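NTF2 domain-containing protein (Chaetomium thermophilum, PDB 4X2H) probably serves as the NTF2-like subunit of a two-protein complex, pairing through its beta-sheet with a different partner chain. Local coordinates at residues Ser10-Tyr15 / Met123-Ser128; Ala39-Ala44 / Leu174-Lys179. All blocks are in the same frame, centred on the assembly; numbering follows the deposited sequence.

Contact 1 (Ser10-Tyr15 / Met123-Ser128)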
ATOM      1  N   SER B  10       0.339  15.141   0.897  1.00 12.94           N
ATOM      2  CA  SER B  10      -0.732  16.021   0.457  1.00 17.41           C
ATOM      3  C   SER B  10      -2.015  15.232   0.189  1.00 16.68           C
ATOM      4  O   SER B  10      -3.106  15.667   0.556  1.00 18.55           O
ATOM      5  CB  SER B  10      -0.300  16.789  -0.795  1.00 21.84           C
ATOM      6  OG  SER B  10      -1.363  17.574  -1.298  1.00 27.38           O
ATOM      7  N   PHE B  11      -1.884  14.069  -0.444  1.00 15.39           N
ATOM      8  CA  PHE B  11      -3.047  13.249  -0.742  1.00 13.63           C
ATOM      9  C   PHE B  11      -3.684  12.712   0.531  1.00 13.84           C
ATOM     10  O   PHE B  11      -4.901  12.770   0.693  1.00 12.94           O
ATOM     11  CB  PHE B  11      -2.689  12.073  -1.656  1.00 14.77           C
ATOM     12  CG  PHE B  11      -3.782  11.052  -1.750  1.00 15.01           C
ATOM     13  CD1 PHE B  11      -4.834  11.232  -2.625  1.00 13.94           C
ATOM     14  CD2 PHE B  11      -3.784   9.936  -0.926  1.00 14.64           C
ATOM     15  CE1 PHE B  11      -5.854  10.301  -2.703  1.00 18.17           C
ATOM     16  CE2 PHE B  11      -4.803   9.007  -0.991  1.00 16.55           C
ATOM     17  CZ  PHE B  11      -5.839   9.190  -1.874  1.00 17.04           C
ATOM     18  N   VAL B  12      -2.859  12.179   1.425  1.00 11.09           N
ATOM     19  CA  VAL B  12      -3.367  11.584   2.657  1.00 14.03           C
ATOM     20  C   VAL B  12      -4.087  12.638   3.490  1.00 15.24           C
ATOM     21  O   VAL B  12      -5.168  12.391   4.029  1.00 18.95           O
ATOM     22  CB  VAL B  12      -2.229  10.942   3.483  1.00 11.68           C
ATOM     23  CG1 VAL B  12      -2.713  10.563   4.888  1.00 10.42           C
ATOM     24  CG2 VAL B  12      -1.689   9.715   2.769  1.00 13.48           C
ATOM     25  N   GLU B  13      -3.490  13.820   3.589  1.00 15.28           N
ATOM     26  CA  GLU B  13      -4.083  14.893   4.371  1.00 19.99           C
ATOM     27  C   GLU B  13      -5.431  15.277   3.773  1.00 19.27           C
ATOM     28  O   GLU B  13      -6.398  15.482   4.497  1.00 17.69           O
ATOM     29  CB  GLU B  13      -3.146  16.103   4.426  1.00 30.89           C
ATOM     30  CG  GLU B  13      -3.553  17.164   5.438  1.00 48.07           C
ATOM     31  CD  GLU B  13      -2.537  18.289   5.548  1.00 65.70           C
ATOM     32  OE1 GLU B  13      -1.343  18.044   5.270  1.00 72.65           O
ATOM     33  OE2 GLU B  13      -2.930  19.417   5.914  1.00 71.35           O
ATOM     34  N   TRP B  14      -5.498  15.344   2.448  1.00 15.62           N
ATOM     35  CA  TRP B  14      -6.734  15.721   1.773  1.00 15.04           C
ATOM     36  C   TRP B  14      -7.820  14.661   1.934  1.00 14.49           C
ATOM     37  O   TRP B  14      -8.937  14.962   2.342  1.00 15.78           O
ATOM     38  CB  TRP B  14      -6.493  15.965   0.279  1.00 14.10           C
ATOM     39  CG  TRP B  14      -7.781  16.158  -0.466  1.00 16.74           C
ATOM     40  CD1 TRP B  14      -8.528  17.295  -0.521  1.00 18.61           C
ATOM     41  CD2 TRP B  14      -8.482  15.180  -1.247  1.00 15.67           C
ATOM     42  NE1 TRP B  14      -9.653  17.088  -1.280  1.00 18.10           N
ATOM     43  CE2 TRP B  14      -9.648  15.797  -1.738  1.00 14.23           C
ATOM     44  CE3 TRP B  14      -8.242  13.840  -1.567  1.00 20.38           C
ATOM     45  CZ2 TRP B  14     -10.568  15.127  -2.536  1.00 17.20           C
ATOM     46  CZ3 TRP B  14      -9.159  13.172  -2.363  1.00 17.10           C
ATOM     47  CH2 TRP B  14     -10.309  13.816  -2.835  1.00 16.66           C
ATOM     48  N   TYR B  15      -7.474  13.423   1.601  1.00 16.30           N
ATOM     49  CA  TYR B  15      -8.432  12.327   1.527  1.00 11.56           C
ATOM     50  C   TYR B  15      -9.159  12.083   2.856  1.00 10.50           C
ATOM     51  O   TYR B  15     -10.389  12.047   2.914  1.00 10.93           O
ATOM     52  CB  TYR B  15      -7.707  11.054   1.072  1.00 12.06           C
ATOM     53  CG  TYR B  15      -8.599   9.846   0.942  1.00 13.53           C
ATOM     54  CD1 TYR B  15      -9.257   9.564  -0.248  1.00 12.64           C
ATOM     55  CD2 TYR B  15      -8.785   8.982   2.011  1.00 13.76           C
ATOM     56  CE1 TYR B  15     -10.080   8.458  -0.364  1.00 14.94           C
ATOM     57  CE2 TYR B  15      -9.597   7.876   1.902  1.00 18.13           C
ATOM     58  CZ  TYR B  15     -10.247   7.619   0.716  1.00 18.94           C
ATOM     59  OH  TYR B  15     -11.058   6.512   0.614  1.00 20.81           O
ATOM     60  N   MET B 123       2.415   5.791  -8.147  1.00 12.20           N
ATOM     61  CA  MET B 123       2.792   5.478  -6.773  1.00  9.25           C
ATOM     62  C   MET B 123       1.914   4.417  -6.136  1.00 10.86           C
ATOM     63  O   MET B 123       0.705   4.375  -6.358  1.00 10.48           O
ATOM     64  CB  MET B 123       2.746   6.743  -5.918  1.00  8.65           C
ATOM     65  CG  MET B 123       3.867   7.721  -6.228  1.00 13.70           C
ATOM     66  SD  MET B 123       3.598   9.357  -5.528  1.00 18.90           S
ATOM     67  CE  MET B 123       2.226   9.936  -6.528  1.00 17.85           C
ATOM     68  N   ALA B 124       2.555   3.567  -5.342  1.00  6.97           N
ATOM     69  CA  ALA B 124       1.869   2.632  -4.451  1.00 12.13           C
ATOM     70  C   ALA B 124       1.906   3.198  -3.041  1.00 10.87           C
ATOM     71  O   ALA B 124       2.973   3.304  -2.440  1.00 13.07           O
ATOM     72  CB  ALA B 124       2.524   1.264  -4.499  1.00 14.26           C
ATOM     73  N   LEU B 125       0.738   3.574  -2.530  1.00  7.86           N
ATOM     74  CA  LEU B 125       0.616   4.200  -1.218  1.00  8.91           C
ATOM     75  C   LEU B 125      -0.093   3.268  -0.252  1.00 10.13           C
ATOM     76  O   LEU B 125      -1.138   2.722  -0.586  1.00 14.70           O
ATOM     77  CB  LEU B 125      -0.155   5.519  -1.337  1.00 12.53           C
ATOM     78  CG  LEU B 125      -0.579   6.214  -0.041  1.00 14.47           C
ATOM     79  CD1 LEU B 125       0.632   6.727   0.718  1.00 16.39           C
ATOM     80  CD2 LEU B 125      -1.552   7.345  -0.345  1.00 12.17           C
ATOM     81  N   THR B 126       0.478   3.080   0.933  1.00  9.85           N
ATOM     82  CA  THR B 126      -0.196   2.337   1.994  1.00 10.81           C
ATOM     83  C   THR B 126      -0.401   3.253   3.196  1.00 12.42           C
ATOM     84  O   THR B 126       0.479   4.041   3.547  1.00 13.35           O
ATOM     85  CB  THR B 126       0.592   1.072   2.408  1.00 13.39           C
ATOM     86  OG1 THR B 126      -0.125   0.378   3.434  1.00 18.55           O
ATOM     87  CG2 THR B 126       1.984   1.422   2.910  1.00 16.29           C
ATOM     88  N   VAL B 127      -1.581   3.155   3.802  1.00 11.38           N
ATOM     89  CA  VAL B 127      -1.959   4.004   4.925  1.00  9.40           C
ATOM     90  C   VAL B 127      -2.590   3.138   5.987  1.00  9.16           C
ATOM     91  O   VAL B 127      -3.413   2.280   5.678  1.00  8.71           O
ATOM     92  CB  VAL B 127      -2.959   5.105   4.523  1.00  8.42           C
ATOM     93  CG1 VAL B 127      -3.239   6.024   5.705  1.00 14.24           C
ATOM     94  CG2 VAL B 127      -2.445   5.900   3.324  1.00 11.34           C
ATOM     95  N   SER B 128      -2.218   3.368   7.238  1.00  6.55           N
ATOM     96  CA  SER B 128      -2.793   2.613   8.338  1.00  6.69           C
ATOM     97  C   SER B 128      -3.141   3.536   9.492  1.00 11.49           C
ATOM     98  O   SER B 128      -2.539   4.596   9.669  1.00 11.04           O
ATOM     99  CB  SER B 128      -1.831   1.516   8.799  1.00 12.03           C
ATOM    100  OG  SER B 128      -1.656   0.546   7.777  1.00 15.89           O
TER
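Leu125 of strand 122-135 sets its CD2 methyl against two side chains of helix 3-20, Phe11 and Val12. The closest packing is at Phe11, where ring atom CD2 lies 3.5 Å from Leu125 CD2. Ring atom CE2 of Phe11 is 3.7 Å from the same methyl. The methyl approaches the ring obliquely. With CG of Leu125 anti to the backbone N (chi1 171°), the branch stands out from the sheet and its tip can meet the helix. Val12 CG2 sits 3.9 Å from Leu125 CD2 and 3.9 Å from Val127 CG2, so one methyl touches both strand residues. The side chains of Val12 and Val127 slide past each other in opposite directions. The Phe11 ring is also held from its own helix: Tyr15 CB, one turn on, lies 3.9 Å above one face, toward the rim.

All four touching residues are buried and purely apolar. The other side of the helix is different. There Ser10 and Glu13 are exposed to solvent, and Trp14 is partly so. The axes of the two short segments come within 10.8 Å at an angle of 48°, and side chains fill the gap.

This is the helix-on-sheet packing of the NTF2 fold, in which the N-terminal helix lies against the curved sheet. Phe153 of strand 145-157 meets the rings of Phe11 and Tyr15 edge-to-face. Val89 and Phe92 of strand 83-96 touch Val127, and the opposite sheet face, at Ala124, Thr126 and Ser128, packs on the partner protein chain.

Contact 2 (Ala39-Ala44 / Leu174-Lys179); sequences AGHPPA and LIASHK
A classic beta bulge bends strand 173-182 here: Ala176 and Ser177 both face Ile154 of the neighbouring strand. The loop 39-44 comes in at this corner. It leaves helix 34-39 through a Schellman motif at Gly40 and leads into strand 45-48.

Ala44 makes the closest approach. Its CA lies 3.3 Å from Ala176 O in a CA-H...O contact, with an angle of 136° at the hydrogen. Its CB methyl lies 3.7 Å from both Ile175 O and Ala176 O, beside the peptide that carries the corner. A water joins the two backbones. It donates to Pro43 O at 2.7 Å and to Ala176 O at 2.9 Å. His41 CE1 is 4.2 Å from Ala176 CB, and the water lies in the ring plane at the edge of His41. The imidazole is fixed by its own loop: ND1 donates to Pro42 O at 2.7 Å in a nearly straight bond (169°). That bond uses a carbonyl lone pair and lies close to the ring plane. Tyr36 meets the ring edge-to-face, and Asn31 OD1 accepts from Ala44 N.

Direct contact between the segments is thus weakly polar, and the water carries the stronger link. Both its protons go to carbonyls, so it ties together two acceptors that could not bond to each other, and Ala176 O gains a donor at the bend.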
ATOM      1  N   ALA B  39      -8.899   9.503 -22.744  1.00 15.39           N
ATOM      2  CA  ALA B  39      -7.921   8.475 -23.073  1.00 16.00           C
ATOM      3  C   ALA B  39      -8.481   7.067 -22.886  1.00 16.65           C
ATOM      4  O   ALA B  39      -7.859   6.093 -23.303  1.00 19.89           O
ATOM      5  CB  ALA B  39      -6.672   8.659 -22.224  1.00 13.51           C
ATOM      6  N   GLY B  40      -9.649   6.967 -22.261  1.00 16.81           N
ATOM      7  CA  GLY B  40     -10.297   5.683 -22.051  1.00 22.12           C
ATOM      8  C   GLY B  40      -9.702   4.894 -20.901  1.00 18.10           C
ATOM      9  O   GLY B  40      -9.646   3.670 -20.945  1.00 19.00           O
ATOM     10  N   HIS B  41      -9.252   5.595 -19.867  1.00 17.48           N
ATOM     11  CA  HIS B  41      -8.747   4.925 -18.676  1.00 16.35           C
ATOM     12  C   HIS B  41      -9.857   4.054 -18.100  1.00 17.18           C
ATOM     13  O   HIS B  41     -11.017   4.466 -18.078  1.00 17.11           O
ATOM     14  CB  HIS B  41      -8.266   5.937 -17.634  1.00 13.56           C
ATOM     15  CG  HIS B  41      -7.382   5.344 -16.579  1.00 14.49           C
ATOM     16  ND1 HIS B  41      -7.860   4.539 -15.571  1.00 15.86           N
ATOM     17  CD2 HIS B  41      -6.045   5.439 -16.384  1.00 17.03           C
ATOM     18  CE1 HIS B  41      -6.857   4.162 -14.796  1.00 17.41           C
ATOM     19  NE2 HIS B  41      -5.745   4.696 -15.268  1.00 15.37           N
ATOM     20  N   PRO B  42      -9.522   2.837 -17.654  1.00 15.64           N
ATOM     21  CA  PRO B  42     -10.584   2.046 -17.031  1.00 17.31           C
ATOM     22  C   PRO B  42     -11.072   2.704 -15.744  1.00 16.05           C
ATOM     23  O   PRO B  42     -10.359   3.536 -15.187  1.00 18.59           O
ATOM     24  CB  PRO B  42      -9.909   0.699 -16.749  1.00 19.85           C
ATOM     25  CG  PRO B  42      -8.448   0.981 -16.755  1.00 22.35           C
ATOM     26  CD  PRO B  42      -8.247   2.103 -17.723  1.00 20.00           C
ATOM     27  N   PRO B  43     -12.282   2.353 -15.290  1.00 17.64           N
ATOM     28  CA  PRO B  43     -12.765   2.879 -14.010  1.00 12.77           C
ATOM     29  C   PRO B  43     -11.784   2.551 -12.898  1.00 13.10           C
ATOM     30  O   PRO B  43     -11.081   1.545 -13.000  1.00 11.35           O
ATOM     31  CB  PRO B  43     -14.102   2.160 -13.808  1.00 13.44           C
ATOM     32  CG  PRO B  43     -14.497   1.675 -15.163  1.00 19.55           C
ATOM     33  CD  PRO B  43     -13.229   1.399 -15.889  1.00 17.10           C
ATOM     34  N   ALA B  44     -11.719   3.385 -11.864  1.00 13.44           N
ATOM     35  CA  ALA B  44     -10.851   3.087 -10.738  1.00 13.98           C
ATOM     36  C   ALA B  44     -11.259   1.728 -10.192  1.00 11.53           C
ATOM     37  O   ALA B  44     -12.448   1.415 -10.147  1.00 11.53           O
ATOM     38  CB  ALA B  44     -10.953   4.164  -9.668  1.00 14.45           C
ATOM     39  N   LEU B 174      -4.135  11.226  -8.820  1.00 11.50           N
ATOM     40  CA  LEU B 174      -5.471  10.650  -8.705  1.00 13.24           C
ATOM     41  C   LEU B 174      -5.425   9.162  -8.389  1.00 10.62           C
ATOM     42  O   LEU B 174      -4.443   8.493  -8.675  1.00 14.99           O
ATOM     43  CB  LEU B 174      -6.247  10.875 -10.000  1.00 14.63           C
ATOM     44  CG  LEU B 174      -6.425  12.339 -10.396  1.00 16.89           C
ATOM     45  CD1 LEU B 174      -6.904  12.444 -11.834  1.00 18.24           C
ATOM     46  CD2 LEU B 174      -7.389  13.034  -9.452  1.00 16.66           C
ATOM     47  N   ILE B 175      -6.504   8.648  -7.810  1.00 10.12           N
ATOM     48  CA  ILE B 175      -6.578   7.242  -7.443  1.00 11.61           C
ATOM     49  C   ILE B 175      -7.014   6.383  -8.622  1.00  9.14           C
ATOM     50  O   ILE B 175      -8.125   6.535  -9.140  1.00  9.48           O
ATOM     51  CB  ILE B 175      -7.562   7.004  -6.292  1.00  8.27           C
ATOM     52  CG1 ILE B 175      -7.221   7.890  -5.093  1.00 11.91           C
ATOM     53  CG2 ILE B 175      -7.558   5.535  -5.884  1.00 10.48           C
ATOM     54  CD1 ILE B 175      -8.365   8.036  -4.132  1.00 13.02           C
ATOM     55  N   ALA B 176      -6.138   5.472  -9.018  1.00 11.25           N
ATOM     56  CA  ALA B 176      -6.429   4.504 -10.075  1.00 11.05           C
ATOM     57  C   ALA B 176      -6.901   3.181  -9.488  1.00 12.45           C
ATOM     58  O   ALA B 176      -7.712   2.478 -10.093  1.00 11.95           O
ATOM     59  CB  ALA B 176      -5.206   4.284 -10.934  1.00 14.87           C
ATOM     60  N   SER B 177      -6.362   2.839  -8.322  1.00 10.06           N
ATOM     61  CA  SER B 177      -6.775   1.650  -7.573  1.00  8.78           C
ATOM     62  C   SER B 177      -6.835   1.983  -6.096  1.00 12.04           C
ATOM     63  O   SER B 177      -6.074   2.822  -5.610  1.00 11.69           O
ATOM     64  CB  SER B 177      -5.816   0.475  -7.793  1.00 13.41           C
ATOM     65  OG  SER B 177      -5.862  -0.007  -9.121  1.00 14.33           O
ATOM     66  N   HIS B 178      -7.728   1.303  -5.387  1.00 10.75           N
ATOM     67  CA  HIS B 178      -7.941   1.542  -3.974  1.00 11.06           C
ATOM     68  C   HIS B 178      -8.461   0.271  -3.332  1.00 11.46           C
ATOM     69  O   HIS B 178      -9.454  -0.285  -3.793  1.00 11.50           O
ATOM     70  CB  HIS B 178      -8.932   2.690  -3.769  1.00 10.86           C
ATOM     71  CG  HIS B 178      -9.313   2.925  -2.341  1.00  9.35           C
ATOM     72  ND1 HIS B 178     -10.472   3.576  -1.985  1.00 15.63           N
ATOM     73  CD2 HIS B 178      -8.690   2.606  -1.182  1.00 11.80           C
ATOM     74  CE1 HIS B 178     -10.550   3.648  -0.667  1.00 15.31           C
ATOM     75  NE2 HIS B 178      -9.483   3.064  -0.156  1.00 13.33           N
ATOM     76  N   LYS B 179      -7.770  -0.197  -2.297  1.00  9.59           N
ATOM     77  CA  LYS B 179      -8.274  -1.277  -1.460  1.00 10.05           C
ATOM     78  C   LYS B 179      -8.349  -0.815  -0.019  1.00 11.69           C
ATOM     79  O   LYS B 179      -7.368  -0.328   0.545  1.00 11.76           O
ATOM     80  CB  LYS B 179      -7.398  -2.523  -1.541  1.00 13.70           C
ATOM     81  CG  LYS B 179      -7.164  -3.043  -2.935  1.00 12.18           C
ATOM     82  CD  LYS B 179      -6.245  -4.249  -2.891  1.00 19.25           C
ATOM     83  CE  LYS B 179      -6.040  -4.855  -4.263  1.00 20.37           C
ATOM     84  NZ  LYS B 179      -7.333  -5.232  -4.896  1.00 24.59           N
TER
HETATM   85  O   HOH W   1      -8.403   1.566 -12.731  1.00 29.54           O

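In the fold
The two contacts lie about 15 Å apart, centre to centre, and their segments alternate along the chain: 10-15, 39-44, 123-128, 174-179. Both reach the same mixed sheet. The centre of contact 1, on strand 122-135, lies about 6 Å from the centre of the chain. That of contact 2 lies about 11 Å from it, where strand 173-182 turns a corner beside the loop that leads into strand 45-48. Strand 145-157 runs between these two long strands, 122-135 and 173-182. The contacts also touch directly: Phe11 CZ packs 3.6 Å from Ile175 CD1, and Tyr15 also packs on Ile175 and His178. Helix 3-20 thus packs on strand 122-135 and on the 174-179 side of contact 2. This interleaving joins early and late parts of the chain into one NTF2-like domain.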